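Local atomic coordinates of mannan endo-1,6-alpha-mannosidase (Chaetomium thermophilum, PDB entry 6RY0), a protein that probably cleaves alpha-1,6-mannosidic linkages and, as a Dfg5 transglycosidase of the fungal plasma membrane, is thought to transfer GPI-anchored glycoproteins into the cell wall. Residues Lys358-Pro363 / Arg367-Tyr372; Tyr45-Phe50 / Gly84-Tyr89. One frame throughout, in Å; residues are numbered along the deposited sequence. Where two conformers were deposited one is given.

Contact 1 of 2, residues Lys358-Pro363 / Arg367-Tyr372; sequences KQCVGP and RRCGFY
Cys360 and Cys369 are joined by a disulfide, SG to SG 2.1 Å, whose C-S-S-C torsion is 110°. Each sulfur stands beside its own backbone N, and both cysteines touch Val395 of helix 389-401. Next to the bridge the amide of Gln359 lies against the backbone of Gly370: OE1 accepts from Gly370 N at 2.9 Å and NE2 donates to Gly370 O at 3.1 Å, both weak, strongly bent bonds. A chain bent at chi2 (78°) turns the amide there; NE2 also bonds Ala356 O, and a water donates to OE1 while accepting from Tyr372 N. The whole is a disulfide-closed loop between helices 342-358 and 389-401, drawn together by one hydrogen-bonded antiparallel pair, Gly362 with Arg368, and turning at Cys360 through an inverse gamma turn. Gly362 N bonds Arg368 O at 3.0 Å, and Arg368 N returns to Gly362 O at 3.2 Å. Beyond this pair Arg368 runs extended, its CD passing 3.3 Å from Pro363 O. A water in the guanidinium plane links NH1 to that carbonyl, while Asp380 and Ser387 O hold the charged end.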
ATOM      1  N   LYS A 358      -0.711   0.623 -22.975  0.95  8.55           N
ATOM      2  CA  LYS A 358      -0.247   0.157 -24.293  0.95  9.60           C
ATOM      3  C   LYS A 358      -0.144  -1.363 -24.349  0.95  9.09           C
ATOM      4  O   LYS A 358      -0.358  -1.940 -25.416  0.95 11.02           O
ATOM      5  CB  LYS A 358       1.086   0.800 -24.637  0.95 11.38           C
ATOM      6  CG  LYS A 358       1.686   0.336 -25.938  0.95 16.66           C
ATOM      7  CD  LYS A 358       1.056   1.026 -27.101  0.95 22.10           C
ATOM      8  CE  LYS A 358       1.732   0.631 -28.410  0.95 25.61           C
ATOM      9  NZ  LYS A 358       1.002   1.190 -29.572  0.95 28.25           N
ATOM     10  N   GLN A 359       0.177  -2.016 -23.219  1.00  8.43           N
ATOM     11  CA  GLN A 359       0.312  -3.449 -23.198  1.00  8.60           C
ATOM     12  C   GLN A 359      -0.911  -4.178 -22.682  1.00  8.11           C
ATOM     13  O   GLN A 359      -0.897  -5.410 -22.632  1.00  9.04           O
ATOM     14  CB  GLN A 359       1.603  -3.904 -22.500  1.00  9.12           C
ATOM     15  CG  GLN A 359       1.733  -3.506 -21.035  1.00  8.80           C
ATOM     16  CD  GLN A 359       0.925  -4.386 -20.092  1.00  8.43           C
ATOM     17  OE1 GLN A 359       1.088  -5.614 -20.057  1.00  8.90           O
ATOM     18  NE2 GLN A 359       0.050  -3.771 -19.321  1.00  8.37           N
ATOM     19  N   CYS A 360      -2.001  -3.464 -22.376  1.00  7.99           N
ATOM     20  CA  CYS A 360      -3.256  -4.119 -22.008  1.00  8.13           C
ATOM     21  C   CYS A 360      -4.030  -4.449 -23.280  1.00  8.34           C
ATOM     22  O   CYS A 360      -5.038  -3.822 -23.613  1.00  8.83           O
ATOM     23  CB  CYS A 360      -4.096  -3.273 -21.078  1.00  8.48           C
ATOM     24  SG  CYS A 360      -3.406  -3.034 -19.421  1.00  8.22           S
ATOM     25  N   VAL A 361      -3.531  -5.465 -23.991  1.00  8.72           N
ATOM     26  CA  VAL A 361      -4.057  -5.856 -25.290  1.00  9.21           C
ATOM     27  C   VAL A 361      -4.150  -7.372 -25.403  1.00  9.61           C
ATOM     28  O   VAL A 361      -4.337  -7.898 -26.496  1.00 11.12           O
ATOM     29  CB  VAL A 361      -3.203  -5.302 -26.439  1.00 10.42           C
ATOM     30  CG1 VAL A 361      -3.294  -3.791 -26.477  1.00 11.82           C
ATOM     31  CG2 VAL A 361      -1.760  -5.772 -26.362  1.00 10.69           C
ATOM     32  N   GLY A 362      -4.006  -8.098 -24.297  1.00  9.11           N
ATOM     33  CA  GLY A 362      -3.904  -9.539 -24.375  1.00  9.99           C
ATOM     34  C   GLY A 362      -5.188 -10.260 -24.672  1.00 10.11           C
ATOM     35  O   GLY A 362      -6.288  -9.790 -24.356  1.00  9.87           O
ATOM     36  N   PRO A 363      -5.062 -11.454 -25.247  1.00 11.33           N
ATOM     37  CA  PRO A 363      -6.213 -12.333 -25.381  1.00 12.97           C
ATOM     38  C   PRO A 363      -6.603 -12.840 -23.999  1.00 14.30           C
ATOM     39  O   PRO A 363      -5.790 -12.797 -23.084  1.00 14.79           O
ATOM     40  CB  PRO A 363      -5.675 -13.464 -26.250  1.00 14.61           C
ATOM     41  CG  PRO A 363      -4.250 -13.553 -25.910  1.00 15.58           C
ATOM     42  CD  PRO A 363      -3.803 -12.121 -25.619  1.00 13.59           C
ATOM     43  N   ARG A 367      -7.927  -6.890 -24.201  1.00  8.84           N
ATOM     44  CA  ARG A 367      -7.610  -5.822 -23.257  1.00  8.55           C
ATOM     45  C   ARG A 367      -6.969  -6.375 -21.997  1.00  8.28           C
ATOM     46  O   ARG A 367      -6.806  -5.635 -21.024  1.00  8.42           O
ATOM     47  CB  ARG A 367      -8.859  -5.010 -22.919  1.00  9.09           C
ATOM     48  CG  ARG A 367      -9.890  -5.775 -22.114  1.00  9.22           C
ATOM     49  CD  ARG A 367     -11.212  -5.026 -22.032  1.00  9.19           C
ATOM     50  NE  ARG A 367     -12.054  -5.617 -21.032  1.00  9.39           N
ATOM     51  CZ  ARG A 367     -13.371  -5.471 -20.930  1.00  9.45           C
ATOM     52  NH1 ARG A 367     -14.069  -4.841 -21.856  1.00  9.75           N
ATOM     53  NH2 ARG A 367     -13.994  -5.965 -19.867  1.00  9.93           N
ATOM     54  N   ARG A 368      -6.567  -7.640 -21.992  1.00  8.43           N
ATOM     55  CA  ARG A 368      -5.991  -8.214 -20.782  1.00  8.59           C
ATOM     56  C   ARG A 368      -4.652  -7.536 -20.499  1.00  8.18           C
ATOM     57  O   ARG A 368      -3.858  -7.297 -21.406  1.00  8.47           O
ATOM     58  CB  ARG A 368      -5.836  -9.727 -20.929  1.00  9.98           C
ATOM     59  CG  ARG A 368      -5.348 -10.477 -19.683  1.00 11.79           C
ATOM     60  CD  ARG A 368      -5.231 -12.002 -19.935  1.00 15.04           C
ATOM     61  NE  ARG A 368      -4.817 -12.665 -18.717  1.00 16.71           N
ATOM     62  CZ  ARG A 368      -4.196 -13.818 -18.560  1.00 18.16           C
ATOM     63  NH1 ARG A 368      -3.713 -14.528 -19.566  1.00 21.38           N
ATOM     64  NH2 ARG A 368      -3.941 -14.178 -17.292  1.00 17.93           N
ATOM     65  N   CYS A 369      -4.391  -7.274 -19.217  1.00  8.08           N
ATOM     66  CA  CYS A 369      -3.198  -6.547 -18.793  1.00  8.26           C
ATOM     67  C   CYS A 369      -2.113  -7.476 -18.267  1.00  8.12           C
ATOM     68  O   CYS A 369      -2.344  -8.322 -17.414  1.00  9.12           O
ATOM     69  CB  CYS A 369      -3.555  -5.550 -17.693  1.00  8.44           C
ATOM     70  SG  CYS A 369      -4.614  -4.163 -18.197  1.00  8.27           S
ATOM     71  N   GLY A 370      -0.899  -7.213 -18.744  1.00  8.40           N
ATOM     72  CA  GLY A 370       0.296  -7.805 -18.173  1.00  8.55           C
ATOM     73  C   GLY A 370       1.063  -6.803 -17.325  1.00  7.78           C
ATOM     74  O   GLY A 370       0.558  -5.744 -16.943  1.00  8.15           O
ATOM     75  N   PHE A 371       2.291  -7.198 -17.008  1.00  8.05           N
ATOM     76  CA  PHE A 371       3.140  -6.535 -16.037  1.00  7.98           C
ATOM     77  C   PHE A 371       4.271  -5.744 -16.650  1.00  7.88           C
ATOM     78  O   PHE A 371       4.800  -4.818 -16.014  1.00  8.21           O
ATOM     79  CB  PHE A 371       3.776  -7.587 -15.135  1.00  7.69           C
ATOM     80  CG  PHE A 371       4.623  -7.021 -14.022  1.00  8.01           C
ATOM     81  CD1 PHE A 371       4.043  -6.278 -13.002  1.00  8.15           C
ATOM     82  CD2 PHE A 371       5.989  -7.248 -13.984  1.00  9.26           C
ATOM     83  CE1 PHE A 371       4.805  -5.790 -11.970  1.00  8.55           C
ATOM     84  CE2 PHE A 371       6.744  -6.764 -12.936  1.00  9.36           C
ATOM     85  CZ  PHE A 371       6.152  -6.017 -11.944  1.00  8.84           C
ATOM     86  N   TYR A 372       4.717  -6.126 -17.841  1.00  8.07           N
ATOM     87  CA  TYR A 372       6.013  -5.676 -18.365  1.00  8.41           C
ATOM     88  C   TYR A 372       5.801  -4.423 -19.191  1.00  8.42           C
ATOM     89  O   TYR A 372       5.958  -4.390 -20.432  1.00  9.34           O
ATOM     90  CB  TYR A 372       6.695  -6.841 -19.133  1.00  9.22           C
ATOM     91  CG  TYR A 372       6.997  -8.012 -18.198  1.00  8.86           C
ATOM     92  CD1 TYR A 372       6.031  -8.957 -17.927  1.00  9.47           C
ATOM     93  CD2 TYR A 372       8.218  -8.135 -17.562  1.00  9.52           C
ATOM     94  CE1 TYR A 372       6.253  -9.996 -17.052  1.00  9.43           C
ATOM     95  CE2 TYR A 372       8.464  -9.172 -16.678  1.00  9.97           C
ATOM     96  CZ  TYR A 372       7.475 -10.097 -16.417  1.00 10.16           C
ATOM     97  OH  TYR A 372       7.739 -11.117 -15.544  1.00 11.36           O
TER
HETATM   98  O   HOH W   1       3.270  -7.214 -20.258  1.00  9.26           O
HETATM   99  O   HOH W   2      -3.847 -14.214 -22.105  1.00 35.42           O

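Contact 2 of 2, residues Tyr45-Phe50 / Gly84-Tyr89; sequences YDMMLF and GTYVDY
Met48 lays its terminal methyl over one face of the Tyr86 ring, a Met-aromatic contact that joins helices 33-48 and 76-93 of the (alpha/alpha)6 barrel of glycoside hydrolase family 76. Met47, the preceding residue, meets the edge of the same ring through its CG. Over the face, Met48 CE sits 3.9 Å from the ring centroid and only 18° off the normal, displaced toward the CE2 and CZ side, so the methyl makes a CH-pi contact. The sulfur follows more obliquely, SD lying 5.3 Å from the centroid. In Met48, CG is anti to the backbone N (chi1 -170°), and bends at chi2 and chi3 then bring CE over the ring. In the conformer given here, Met47 approaches in the plane of the ring, its CG 3.8 Å from Tyr86 CE1, with CB and CG both close to the phenol oxygen.

That oxygen is not left to the methionines. Tyr86 OH is hydrogen-bonded to Ala44 O on the facing helix, a polar link amid apolar neighbours, whereas Met48 N, although 3.3 Å from Tyr86 OH, is too poorly angled to bond it. A phenylalanine here would keep the ring but would probably leave Ala44 O without this partner and the ring less firmly tied to helix 33-48.

Further out, Tyr98 meets Tyr86 edge-to-face and also touches Met48, and Ile102 of helix 99-108 packs on both Met48 and Tyr86. Met393 of helix 389-401 touches Met47. Within helix 76-93, the turn that carries Tyr86 is spanned by the bond from Tyr89 N to Thr85 O, 2.8 Å long.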
ATOM      1  N   TYR A  45     -13.831  -3.201 -13.675  1.00  7.57           N
ATOM      2  CA  TYR A  45     -14.605  -4.407 -13.980  1.00  7.68           C
ATOM      3  C   TYR A  45     -13.675  -5.610 -14.122  1.00  7.09           C
ATOM      4  O   TYR A  45     -13.916  -6.650 -13.516  1.00  7.70           O
ATOM      5  CB  TYR A  45     -15.426  -4.137 -15.269  1.00  8.20           C
ATOM      6  CG  TYR A  45     -16.195  -5.344 -15.733  1.00  8.03           C
ATOM      7  CD1 TYR A  45     -15.602  -6.318 -16.513  1.00  9.08           C
ATOM      8  CD2 TYR A  45     -17.548  -5.503 -15.383  1.00  8.92           C
ATOM      9  CE1 TYR A  45     -16.356  -7.469 -16.892  1.00  9.72           C
ATOM     10  CE2 TYR A  45     -18.279  -6.619 -15.768  1.00 10.01           C
ATOM     11  CZ  TYR A  45     -17.668  -7.590 -16.471  1.00  9.83           C
ATOM     12  OH  TYR A  45     -18.348  -8.729 -16.832  1.00 11.23           O
ATOM     13  N   ASP A  46     -12.630  -5.498 -14.938  1.00  7.38           N
ATOM     14  CA  ASP A  46     -11.751  -6.635 -15.156  1.00  7.75           C
ATOM     15  C   ASP A  46     -11.039  -7.059 -13.891  1.00  7.64           C
ATOM     16  O   ASP A  46     -10.857  -8.253 -13.673  1.00  8.60           O
ATOM     17  CB  ASP A  46     -10.741  -6.355 -16.259  1.00  7.78           C
ATOM     18  CG  ASP A  46     -11.291  -6.613 -17.652  1.00  8.57           C
ATOM     19  OD1 ASP A  46     -12.457  -7.057 -17.761  1.00  9.73           O
ATOM     20  OD2 ASP A  46     -10.534  -6.392 -18.648  1.00  9.50           O
ATOM     21  N   MET A  47     -10.649  -6.135 -13.026  1.00  7.44           N
ATOM     22  CA  MET A  47     -10.026  -6.522 -11.770  0.81  7.98           C
ATOM     23  C   MET A  47     -11.050  -7.250 -10.876  1.00  7.49           C
ATOM     24  O   MET A  47     -10.725  -8.230 -10.220  1.00  8.58           O
ATOM     25  CB  MET A  47      -9.459  -5.277 -11.078  0.81  9.31           C
ATOM     26  CG  MET A  47      -8.890  -5.471  -9.690  0.81  9.22           C
ATOM     27  SD  MET A  47      -7.492  -6.571  -9.677  0.81  8.65           S
ATOM     28  CE  MET A  47      -7.498  -7.189  -8.009  0.81 11.54           C
ATOM     29  N   MET A  48     -12.286  -6.780 -10.871  1.00  7.53           N
ATOM     30  CA  MET A  48     -13.298  -7.360 -10.003  1.00  8.01           C
ATOM     31  C   MET A  48     -13.623  -8.789 -10.426  1.00  8.57           C
ATOM     32  O   MET A  48     -14.036  -9.574  -9.581  1.00  8.94           O
ATOM     33  CB  MET A  48     -14.552  -6.485  -9.961  1.00  8.19           C
ATOM     34  CG  MET A  48     -15.616  -6.826  -8.925  1.00 12.78           C
ATOM     35  SD  MET A  48     -14.938  -6.694  -7.244  1.00 13.50           S
ATOM     36  CE  MET A  48     -14.686  -5.075  -6.636  1.00 14.86           C
ATOM     37  N   LEU A  49     -13.414  -9.158 -11.694  1.00  8.50           N
ATOM     38  CA  LEU A  49     -13.651 -10.530 -12.126  1.00  8.82           C
ATOM     39  C   LEU A  49     -12.788 -11.530 -11.336  1.00  9.66           C
ATOM     40  O   LEU A  49     -13.151 -12.702 -11.211  1.00 11.37           O
ATOM     41  CB  LEU A  49     -13.379 -10.715 -13.613  1.00  9.36           C
ATOM     42  CG  LEU A  49     -14.332  -9.979 -14.550  1.00 10.41           C
ATOM     43  CD1 LEU A  49     -13.826 -10.151 -15.995  1.00 10.87           C
ATOM     44  CD2 LEU A  49     -15.753 -10.489 -14.425  1.00 11.05           C
ATOM     45  N   PHE A  50     -11.618 -11.106 -10.839  1.00  8.87           N
ATOM     46  CA  PHE A  50     -10.787 -12.015 -10.061  1.00  9.19           C
ATOM     47  C   PHE A  50     -11.373 -12.321  -8.687  1.00  9.28           C
ATOM     48  O   PHE A  50     -11.003 -13.315  -8.064  1.00 10.38           O
ATOM     49  CB  PHE A  50      -9.392 -11.413  -9.873  1.00 10.01           C
ATOM     50  CG  PHE A  50      -8.589 -11.336 -11.139  1.00 10.14           C
ATOM     51  CD1 PHE A  50      -7.850 -12.416 -11.585  1.00 11.57           C
ATOM     52  CD2 PHE A  50      -8.527 -10.172 -11.855  1.00  9.95           C
ATOM     53  CE1 PHE A  50      -7.107 -12.339 -12.747  1.00 12.30           C
ATOM     54  CE2 PHE A  50      -7.796 -10.100 -13.033  1.00 10.57           C
ATOM     55  CZ  PHE A  50      -7.089 -11.187 -13.480  1.00 11.40           C
ATOM     56  N   GLY A  84      -8.140  -1.204  -0.737  1.00  6.55           N
ATOM     57  CA  GLY A  84      -7.681   0.170  -0.801  1.00  6.93           C
ATOM     58  C   GLY A  84      -7.662   0.717  -2.221  1.00  6.40           C
ATOM     59  O   GLY A  84      -7.989   1.878  -2.460  1.00  6.64           O
ATOM     60  N   THR A  85      -7.291  -0.118  -3.184  1.00  6.44           N
ATOM     61  CA  THR A  85      -7.305   0.297  -4.585  1.00  6.41           C
ATOM     62  C   THR A  85      -8.699   0.784  -4.998  1.00  6.54           C
ATOM     63  O   THR A  85      -8.831   1.776  -5.715  1.00  6.63           O
ATOM     64  CB  THR A  85      -6.841  -0.841  -5.501  1.00  6.87           C
ATOM     65  OG1 THR A  85      -5.523  -1.248  -5.123  1.00  7.45           O
ATOM     66  CG2 THR A  85      -6.773  -0.397  -6.938  1.00  7.65           C
ATOM     67  N   TYR A  86      -9.747   0.097  -4.531  1.00  6.39           N
ATOM     68  CA  TYR A  86     -11.096   0.469  -4.851  1.00  6.40           C
ATOM     69  C   TYR A  86     -11.630   1.659  -4.052  1.00  6.60           C
ATOM     70  O   TYR A  86     -12.463   2.412  -4.559  1.00  6.93           O
ATOM     71  CB  TYR A  86     -12.081  -0.716  -4.747  1.00  7.15           C
ATOM     72  CG  TYR A  86     -12.007  -1.593  -5.989  1.00  6.98           C
ATOM     73  CD1 TYR A  86     -11.006  -2.537  -6.148  1.00  7.86           C
ATOM     74  CD2 TYR A  86     -12.932  -1.455  -7.017  1.00  7.62           C
ATOM     75  CE1 TYR A  86     -10.911  -3.295  -7.287  1.00  8.53           C
ATOM     76  CE2 TYR A  86     -12.847  -2.223  -8.169  1.00  7.80           C
ATOM     77  CZ  TYR A  86     -11.829  -3.129  -8.297  1.00  8.36           C
ATOM     78  OH  TYR A  86     -11.703  -3.927  -9.394  1.00  9.55           O
ATOM     79  N   VAL A  87     -11.159   1.842  -2.831  1.00  6.49           N
ATOM     80  CA  VAL A  87     -11.445   3.083  -2.113  1.00  7.01           C
ATOM     81  C   VAL A  87     -10.891   4.276  -2.889  1.00  6.91           C
ATOM     82  O   VAL A  87     -11.561   5.304  -3.066  1.00  7.69           O
ATOM     83  CB  VAL A  87     -10.864   3.002  -0.688  1.00  7.07           C
ATOM     84  CG1 VAL A  87     -10.938   4.344   0.023  1.00  8.28           C
ATOM     85  CG2 VAL A  87     -11.597   1.936   0.138  1.00  7.23           C
ATOM     86  N   ASP A  88      -9.663   4.135  -3.387  1.00  6.76           N
ATOM     87  CA  ASP A  88      -9.071   5.170  -4.243  0.66  6.68           C
ATOM     88  C   ASP A  88      -9.836   5.315  -5.562  1.00  6.94           C
ATOM     89  O   ASP A  88     -10.065   6.432  -6.017  1.00  7.40           O
ATOM     90  CB  ASP A  88      -7.583   4.925  -4.510  0.66  6.65           C
ATOM     91  CG  ASP A  88      -6.669   5.760  -3.652  0.66  7.13           C
ATOM     92  OD1 ASP A  88      -7.095   6.802  -3.103  0.66  7.95           O
ATOM     93  OD2 ASP A  88      -5.474   5.354  -3.568  0.66  8.49           O
ATOM     94  N   TYR A  89     -10.211   4.200  -6.180  1.00  6.84           N
ATOM     95  CA  TYR A  89     -10.958   4.245  -7.445  1.00  7.34           C
ATOM     96  C   TYR A  89     -12.199   5.116  -7.315  1.00  7.76           C
ATOM     97  O   TYR A  89     -12.442   5.995  -8.157  1.00  8.23           O
ATOM     98  CB  TYR A  89     -11.315   2.833  -7.897  1.00  7.40           C
ATOM     99  CG  TYR A  89     -12.285   2.805  -9.059  1.00  7.53           C
ATOM    100  CD1 TYR A  89     -11.878   3.093 -10.335  1.00  7.88           C
ATOM    101  CD2 TYR A  89     -13.631   2.515  -8.851  1.00  8.29           C
ATOM    102  CE1 TYR A  89     -12.800   3.120 -11.399  1.00  8.73           C
ATOM    103  CE2 TYR A  89     -14.547   2.549  -9.889  1.00  8.58           C
ATOM    104  CZ  TYR A  89     -14.122   2.879 -11.156  1.00  8.60           C
ATOM    105  OH  TYR A  89     -14.977   2.973 -12.222  1.00  9.85           O
TER

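How the contacts relate
Contact 2 comes first along the chain and is complete long before contact 1 begins, yet the two lie on the same side of the protein, their centres about 17 Å apart. Helix 33-48 is common ground: it supplies residues 45-48 to contact 2, and its Leu43 touches Cys369. A salt bridge makes the junction direct, Arg367 NH2 to Asp46 OD1 at 2.8 Å, with the ring of Tyr45 packed beside the same nitrogen. Helix 389-401 lies against both contacts. Early and late parts of the family 76 chain are thus tied together through helices 33-48 and 389-401 and the pairing of Arg367 with Asp46.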